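Local structure of VgrG protein (Vibrio cholerae, 4E1F) at residues Asp15-Phe20 / Val92-Glu97; Ile27-Ala32 / Ile166-Ser171. The protein is a toxin whose actin cross-linking domain probably joins G-actin monomers covalently, and which binds ADP and manganese here. The protein carries 1 engineered substitution. All blocks are in the same frame, centred on the assembly; numbering follows the deposited sequence.

Interaction 1: Asp15-Phe20 / Val92-Glu97; sequences DFPTHF and VSYPCE. With ADP (adenosine-5'-diphosphate), chain B.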
loop_
_atom_site.group_PDB
_atom_site.type_symbol
_atom_site.label_atom_id
_atom_site.label_comp_id
_atom_site.label_asym_id
_atom_site.label_seq_id
_atom_site.Cartn_x
_atom_site.Cartn_y
_atom_site.Cartn_z
ATOM N N ASP A 15 5.854 12.378 7.830
ATOM C CA ASP A 15 5.688 11.696 6.544
ATOM C C ASP A 15 6.638 10.503 6.583
ATOM O O ASP A 15 7.655 10.562 7.273
ATOM C CB ASP A 15 6.114 12.603 5.375
ATOM C CG ASP A 15 5.209 13.786 5.119
ATOM O OD1 ASP A 15 4.002 13.565 4.848
ATOM O OD2 ASP A 15 5.717 14.929 5.115
ATOM N N PHE A 16 6.336 9.442 5.837
ATOM C CA PHE A 16 7.216 8.281 5.796
ATOM C C PHE A 16 8.645 8.688 5.370
ATOM O O PHE A 16 8.782 9.495 4.442
ATOM C CB PHE A 16 6.704 7.231 4.767
ATOM C CG PHE A 16 5.342 6.605 4.987
ATOM C CD1 PHE A 16 5.031 5.975 6.188
ATOM C CD2 PHE A 16 4.402 6.570 3.960
ATOM C CE1 PHE A 16 3.789 5.354 6.374
ATOM C CE2 PHE A 16 3.155 5.944 4.145
ATOM C CZ PHE A 16 2.850 5.360 5.360
ATOM N N PRO A 17 9.720 8.101 5.960
ATOM C CA PRO A 17 11.049 8.302 5.359
ATOM C C PRO A 17 10.984 7.696 3.936
ATOM O O PRO A 17 10.224 6.749 3.716
ATOM C CB PRO A 17 11.975 7.474 6.245
ATOM C CG PRO A 17 11.119 6.509 6.928
ATOM C CD PRO A 17 9.756 7.096 7.044
ATOM N N THR A 18 11.708 8.277 2.971
ATOM C CA THR A 18 11.699 7.869 1.556
ATOM C C THR A 18 12.889 7.001 1.141
ATOM O O THR A 18 12.743 6.159 0.247
ATOM C CB THR A 18 11.612 9.103 0.631
ATOM O OG1 THR A 18 12.694 9.989 0.942
ATOM C CG2 THR A 18 10.291 9.846 0.760
ATOM N N HIS A 19 14.068 7.213 1.781
ATOM C CA HIS A 19 15.304 6.483 1.446
ATOM C C HIS A 19 15.693 5.336 2.381
ATOM O O HIS A 19 15.710 5.508 3.601
ATOM C CB HIS A 19 16.494 7.456 1.331
ATOM C CG HIS A 19 17.720 6.786 0.773
ATOM N ND1 HIS A 19 17.921 6.672 -0.604
ATOM C CD2 HIS A 19 18.716 6.131 1.416
ATOM C CE1 HIS A 19 19.038 5.981 -0.741
ATOM N NE2 HIS A 19 19.553 5.631 0.448
ATOM N N PHE A 20 16.112 4.203 1.797
ATOM C CA PHE A 20 16.631 3.023 2.508
ATOM C C PHE A 20 17.853 2.492 1.784
ATOM O O PHE A 20 17.896 2.556 0.556
ATOM C CB PHE A 20 15.565 1.920 2.683
ATOM C CG PHE A 20 14.511 2.358 3.671
ATOM C CD1 PHE A 20 14.754 2.304 5.038
ATOM C CD2 PHE A 20 13.323 2.936 3.231
ATOM C CE1 PHE A 20 13.818 2.801 5.948
ATOM C CE2 PHE A 20 12.382 3.422 4.140
ATOM C CZ PHE A 20 12.631 3.347 5.492
ATOM N N VAL A 92 -0.495 1.782 10.698
ATOM C CA VAL A 92 0.354 1.861 9.492
ATOM C C VAL A 92 1.801 2.175 9.874
ATOM O O VAL A 92 2.119 3.282 10.304
ATOM C CB VAL A 92 -0.207 2.878 8.458
ATOM C CG1 VAL A 92 0.583 2.804 7.157
ATOM C CG2 VAL A 92 -1.692 2.632 8.192
ATOM N N SER A 93 2.674 1.186 9.759
ATOM C CA SER A 93 4.046 1.377 10.196
ATOM C C SER A 93 4.802 2.309 9.287
ATOM O O SER A 93 4.457 2.452 8.100
ATOM C CB SER A 93 4.771 0.036 10.311
ATOM O OG SER A 93 5.176 -0.387 9.017
ATOM N N TYR A 94 5.826 2.957 9.855
ATOM C CA TYR A 94 6.773 3.741 9.091
ATOM C C TYR A 94 7.690 2.663 8.537
ATOM O O TYR A 94 8.008 1.713 9.276
ATOM C CB TYR A 94 7.528 4.702 10.016
ATOM C CG TYR A 94 6.671 5.897 10.354
ATOM C CD1 TYR A 94 5.803 5.873 11.445
ATOM C CD2 TYR A 94 6.653 7.021 9.531
ATOM C CE1 TYR A 94 4.968 6.951 11.731
ATOM C CE2 TYR A 94 5.827 8.110 9.815
ATOM C CZ TYR A 94 5.005 8.080 10.933
ATOM O OH TYR A 94 4.194 9.148 11.222
ATOM N N PRO A 95 8.076 2.728 7.236
ATOM C CA PRO A 95 8.909 1.653 6.677
ATOM C C PRO A 95 10.270 1.546 7.375
ATOM O O PRO A 95 10.755 2.538 7.936
ATOM C CB PRO A 95 9.069 2.069 5.217
ATOM C CG PRO A 95 8.851 3.557 5.200
ATOM C CD PRO A 95 7.787 3.764 6.213
ATOM N N CYS A 96 10.871 0.349 7.340
ATOM C CA CYS A 96 12.201 0.097 7.886
ATOM C C CYS A 96 12.930 -0.810 6.904
ATOM O O CYS A 96 12.322 -1.234 5.912
ATOM C CB CYS A 96 12.122 -0.526 9.280
ATOM S SG CYS A 96 11.353 -2.162 9.339
ATOM N N GLU A 97 14.236 -1.066 7.146
ATOM C CA GLU A 97 15.017 -1.991 6.333
ATOM C C GLU A 97 14.491 -3.396 6.591
ATOM O O GLU A 97 14.230 -3.751 7.750
ATOM C CB GLU A 97 16.505 -1.921 6.704
ATOM C CG GLU A 97 17.082 -0.519 6.538
ATOM C CD GLU A 97 18.444 -0.266 7.160
ATOM O OE1 GLU A 97 18.695 0.880 7.598
ATOM O OE2 GLU A 97 19.268 -1.208 7.195
HETATM P PB ADP B . -3.842 4.934 1.971
HETATM O O1B ADP B . -3.515 6.114 2.878
HETATM O O2B ADP B . -4.195 5.504 0.594
HETATM O O3B ADP B . -5.140 4.271 2.554
HETATM P PA ADP B . -1.332 3.715 2.843
HETATM O O1A ADP B . -0.723 5.075 2.937
HETATM O O2A ADP B . -1.864 3.327 4.226
HETATM O O3A ADP B . -2.607 3.903 1.879
HETATM O "O5'" ADP B . -0.163 2.647 2.419
HETATM C "C5'" ADP B . 1.193 2.751 2.977
HETATM C "C4'" ADP B . 2.082 1.534 3.214
HETATM O "O4'" ADP B . 3.291 1.628 2.401
HETATM C "C3'" ADP B . 2.600 1.315 4.648
HETATM O "O3'" ADP B . 2.757 -0.053 5.020
HETATM C "C2'" ADP B . 3.989 1.947 4.604
HETATM O "O2'" ADP B . 4.936 1.557 5.598
HETATM C "C1'" ADP B . 4.431 1.476 3.239
HETATM N N9 ADP B . 5.607 2.165 2.673
HETATM C C8 ADP B . 5.738 3.509 2.480
HETATM N N7 ADP B . 6.934 3.864 2.062
HETATM C C5 ADP B . 7.618 2.666 1.954
HETATM C C6 ADP B . 8.933 2.347 1.535
HETATM N N6 ADP B . 9.803 3.262 1.070
HETATM N N1 ADP B . 9.314 1.048 1.564
HETATM C C2 ADP B . 8.423 0.134 1.969
HETATM N N3 ADP B . 7.156 0.314 2.350
HETATM C C4 ADP B . 6.813 1.603 2.330
#
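F16 packs against P95, its CD1 lying 3.5 Å from P95 CD, while the F16 CZ corner meets CG1 of V92 at the edge of the ring. A little further along the ring, F16 CE1 comes within 3.4 Å of the carbonyl oxygen of S93. The side chain leaves with CG anti to its carbonyl carbon (chi1 -62°), and this turn brings one face of the ring over C8 of the ADP, which sits toward the rim. F16 also directs its edge at the face of Y94 in an offset edge-to-face pair, planes 75° apart. P95 covers a face of the adenine, its CG 3.6 Å from ADP C5; P95 also touches P17 CD through its CD and F20 CE2 through its CG. The F20 ring crosses P95 at about a right angle, its CZ 3.2 Å from P95 O, and offers its edge to the exocyclic N6 of the base. ADP O2' donates a 2.7 Å hydrogen bond to S93 O.

Behind this first shell, Y94 is tethered by its hydroxyl to P14 O, and backbone bonds of T18 and F20 to T337 pair strand 19-20 with strand 337-339. F16, V92, S93 and P95 line the ADP pocket: P95 lies over one face of the adenine, with F16 at C8 and F20 beside N6, and a backbone carbonyl accepts a hydrogen bond from the ribose.

Interaction 2: Ile27-Ala32 / Ile166-Ser171; sequences IQNELA and ITMTPS. Engineered in segment 27-32: Q28 (natural residue Glu). With ADP (adenosine-5'-diphosphate), chain B.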
loop_
_atom_site.group_PDB
_atom_site.type_symbol
_atom_site.label_atom_id
_atom_site.label_comp_id
_atom_site.label_asym_id
_atom_site.label_seq_id
_atom_site.Cartn_x
_atom_site.Cartn_y
_atom_site.Cartn_z
ATOM N N ILE A 27 4.156 -2.304 7.067
ATOM C CA ILE A 27 3.009 -3.151 7.411
ATOM C C ILE A 27 1.759 -2.316 7.701
ATOM O O ILE A 27 1.862 -1.183 8.190
ATOM C CB ILE A 27 3.315 -4.181 8.557
ATOM C CG1 ILE A 27 3.670 -3.481 9.906
ATOM C CG2 ILE A 27 4.400 -5.205 8.121
ATOM C CD1 ILE A 27 3.637 -4.387 11.172
ATOM N N GLN A 28 0.581 -2.875 7.390
ATOM C CA GLN A 28 -0.722 -2.256 7.655
ATOM C C GLN A 28 -1.526 -3.253 8.458
ATOM O O GLN A 28 -1.562 -4.434 8.103
ATOM C CB GLN A 28 -1.429 -1.983 6.344
ATOM C CG GLN A 28 -0.902 -0.776 5.598
ATOM C CD GLN A 28 -1.581 -0.663 4.258
ATOM O OE1 GLN A 28 -2.669 -0.063 4.125
ATOM N NE2 GLN A 28 -0.982 -1.283 3.251
ATOM N N ASN A 29 -2.122 -2.803 9.581
ATOM C CA ASN A 29 -2.808 -3.703 10.497
ATOM C C ASN A 29 -4.147 -3.110 10.977
ATOM O O ASN A 29 -4.175 -2.191 11.818
ATOM C CB ASN A 29 -1.837 -3.987 11.667
ATOM C CG ASN A 29 -2.298 -4.971 12.716
ATOM O OD1 ASN A 29 -2.816 -6.056 12.420
ATOM N ND2 ASN A 29 -2.008 -4.657 13.974
ATOM N N GLU A 30 -5.257 -3.651 10.449
ATOM C CA GLU A 30 -6.590 -3.189 10.831
ATOM C C GLU A 30 -7.008 -3.800 12.173
ATOM O O GLU A 30 -6.889 -5.017 12.356
ATOM C CB GLU A 30 -7.604 -3.454 9.714
ATOM C CG GLU A 30 -8.903 -2.671 9.844
ATOM C CD GLU A 30 -9.947 -3.033 8.804
ATOM O OE1 GLU A 30 -10.814 -2.180 8.508
ATOM O OE2 GLU A 30 -9.894 -4.168 8.277
ATOM N N LEU A 31 -7.396 -2.956 13.144
ATOM C CA LEU A 31 -7.787 -3.448 14.463
ATOM C C LEU A 31 -9.220 -3.908 14.517
ATOM O O LEU A 31 -10.083 -3.355 13.835
ATOM C CB LEU A 31 -7.566 -2.373 15.538
ATOM C CG LEU A 31 -6.148 -1.873 15.737
ATOM C CD1 LEU A 31 -6.130 -0.763 16.700
ATOM C CD2 LEU A 31 -5.195 -2.995 16.177
ATOM N N ALA A 32 -9.485 -4.916 15.360
ATOM C CA ALA A 32 -10.845 -5.376 15.609
ATOM C C ALA A 32 -11.216 -4.996 17.031
ATOM O O ALA A 32 -10.347 -4.964 17.909
ATOM C CB ALA A 32 -10.928 -6.889 15.444
ATOM N N ILE A 166 -8.795 -5.764 22.346
ATOM C CA ILE A 166 -8.478 -5.242 21.016
ATOM C C ILE A 166 -7.464 -6.165 20.376
ATOM O O ILE A 166 -6.456 -6.489 20.995
ATOM C CB ILE A 166 -8.060 -3.748 21.064
ATOM C CG1 ILE A 166 -9.204 -2.878 21.711
ATOM C CG2 ILE A 166 -7.657 -3.218 19.674
ATOM C CD1 ILE A 166 -10.611 -3.070 21.198
ATOM N N THR A 167 -7.793 -6.677 19.185
ATOM C CA THR A 167 -7.019 -7.687 18.492
ATOM C C THR A 167 -6.701 -7.289 17.046
ATOM O O THR A 167 -7.209 -6.310 16.514
ATOM C CB THR A 167 -7.784 -9.041 18.534
ATOM O OG1 THR A 167 -8.966 -8.945 17.729
ATOM C CG2 THR A 167 -8.158 -9.477 19.955
ATOM N N MET A 168 -5.827 -8.072 16.446
ATOM C CA MET A 168 -5.355 -8.002 15.073
ATOM C C MET A 168 -5.382 -9.429 14.512
ATOM O O MET A 168 -5.165 -10.388 15.272
ATOM C CB MET A 168 -3.966 -7.353 15.000
ATOM C CG MET A 168 -3.001 -7.821 16.050
ATOM S SD MET A 168 -1.687 -6.637 16.340
ATOM C CE MET A 168 -2.524 -5.426 17.389
ATOM N N THR A 169 -5.722 -9.578 13.206
ATOM C CA THR A 169 -5.867 -10.886 12.541
ATOM C C THR A 169 -5.317 -10.847 11.103
ATOM O O THR A 169 -5.389 -9.783 10.483
ATOM C CB THR A 169 -7.339 -11.359 12.630
ATOM O OG1 THR A 169 -7.437 -12.729 12.258
ATOM C CG2 THR A 169 -8.311 -10.514 11.785
ATOM N N PRO A 170 -4.773 -11.970 10.550
ATOM C CA PRO A 170 -4.226 -11.930 9.173
ATOM C C PRO A 170 -5.121 -11.297 8.114
ATOM O O PRO A 170 -4.603 -10.624 7.227
ATOM C CB PRO A 170 -3.932 -13.407 8.874
ATOM C CG PRO A 170 -3.579 -13.978 10.220
ATOM C CD PRO A 170 -4.570 -13.308 11.153
ATOM N N SER A 171 -6.460 -11.473 8.218
ATOM C CA SER A 171 -7.395 -10.863 7.265
ATOM C C SER A 171 -7.367 -9.313 7.319
ATOM O O SER A 171 -7.718 -8.668 6.336
ATOM C CB SER A 171 -8.814 -11.433 7.411
ATOM O OG SER A 171 -9.509 -11.016 8.577
HETATM P PB ADP B . -3.842 4.934 1.971
HETATM O O1B ADP B . -3.515 6.114 2.878
HETATM O O2B ADP B . -4.195 5.504 0.594
HETATM O O3B ADP B . -5.140 4.271 2.554
HETATM P PA ADP B . -1.332 3.715 2.843
HETATM O O1A ADP B . -0.723 5.075 2.937
HETATM O O2A ADP B . -1.864 3.327 4.226
HETATM O O3A ADP B . -2.607 3.903 1.879
HETATM O "O5'" ADP B . -0.163 2.647 2.419
HETATM C "C5'" ADP B . 1.193 2.751 2.977
HETATM C "C4'" ADP B . 2.082 1.534 3.214
HETATM O "O4'" ADP B . 3.291 1.628 2.401
HETATM C "C3'" ADP B . 2.600 1.315 4.648
HETATM O "O3'" ADP B . 2.757 -0.053 5.020
HETATM C "C2'" ADP B . 3.989 1.947 4.604
HETATM O "O2'" ADP B . 4.936 1.557 5.598
HETATM C "C1'" ADP B . 4.431 1.476 3.239
HETATM N N9 ADP B . 5.607 2.165 2.673
HETATM C C8 ADP B . 5.738 3.509 2.480
HETATM N N7 ADP B . 6.934 3.864 2.062
HETATM C C5 ADP B . 7.618 2.666 1.954
HETATM C C6 ADP B . 8.933 2.347 1.535
HETATM N N6 ADP B . 9.803 3.262 1.070
HETATM N N1 ADP B . 9.314 1.048 1.564
HETATM C C2 ADP B . 8.423 0.134 1.969
HETATM N N3 ADP B . 7.156 0.314 2.350
HETATM C C4 ADP B . 6.813 1.603 2.330
HETATM O O HOH W 1 -5.143 -6.961 11.833
#
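T167 O is approached by two groups of the facing segment: it accepts a nearly straight hydrogen bond from A32 N at 2.9 Å (N-H...O 173°), and L31 CA makes a CA-H...O contact with it at 3.6 Å. A weak return bond (3.3 Å) runs from T167 N to A32 O. This pair of bonds makes A32 and T167 a single antiparallel bridge of the hydrogen-bonded type, attaching the loop between strands 150-153 and 173-180 to the chain that continues from strand 24-30.

L31 CD2 lies 3.8 Å from M168 CE, the two side chains running side by side, whereas L31 CD1 meets I166 CG2 with the chains at about a right angle. N29, with CG anti to its backbone N (chi1 -176°), reaches across M168 and gives a weak N-H...S bond from ND2 to M168 SD, 3.1 Å long. The other end of that amide, OD1, is held by Q173 NE2 and by a water at 2.6 Å. The same water also bonds E30 O and accepts from T169 N at 3.0 Å, thereby joining the two segments beyond the bridge. Helix 101-124 packs on this cluster, with M111, F118, I122 and A115 touching N29, L31, I166 and M168 respectively. Earlier in strand 24-30, I27 O takes a weak hydrogen bond from ADP O3', and the engineered Q28 lies near the nucleotide.

In the fold
Along the chain the segments alternate, 15-20, 27-32, 92-97, then 166-171, so the two interactions cross in sequence although their centres stand 19 Å apart. They meet on neighbouring antiparallel strands, 24-30 and 85-97, where S93 OG and I27 N come within 2.9 Å in a probable hydrogen bond. Helix 101-124 backs residues of both. Interaction 1 lies at the adenosine of ADP, whereas interaction 2 extends from the ribose side away to a loop, with only the start of 27-32 reaching the nucleotide. Strand 24-30 thus links the pocket to the more distant loop, while the side chain of V92 in interaction 1 lies about 5 Å from the bound manganese ion.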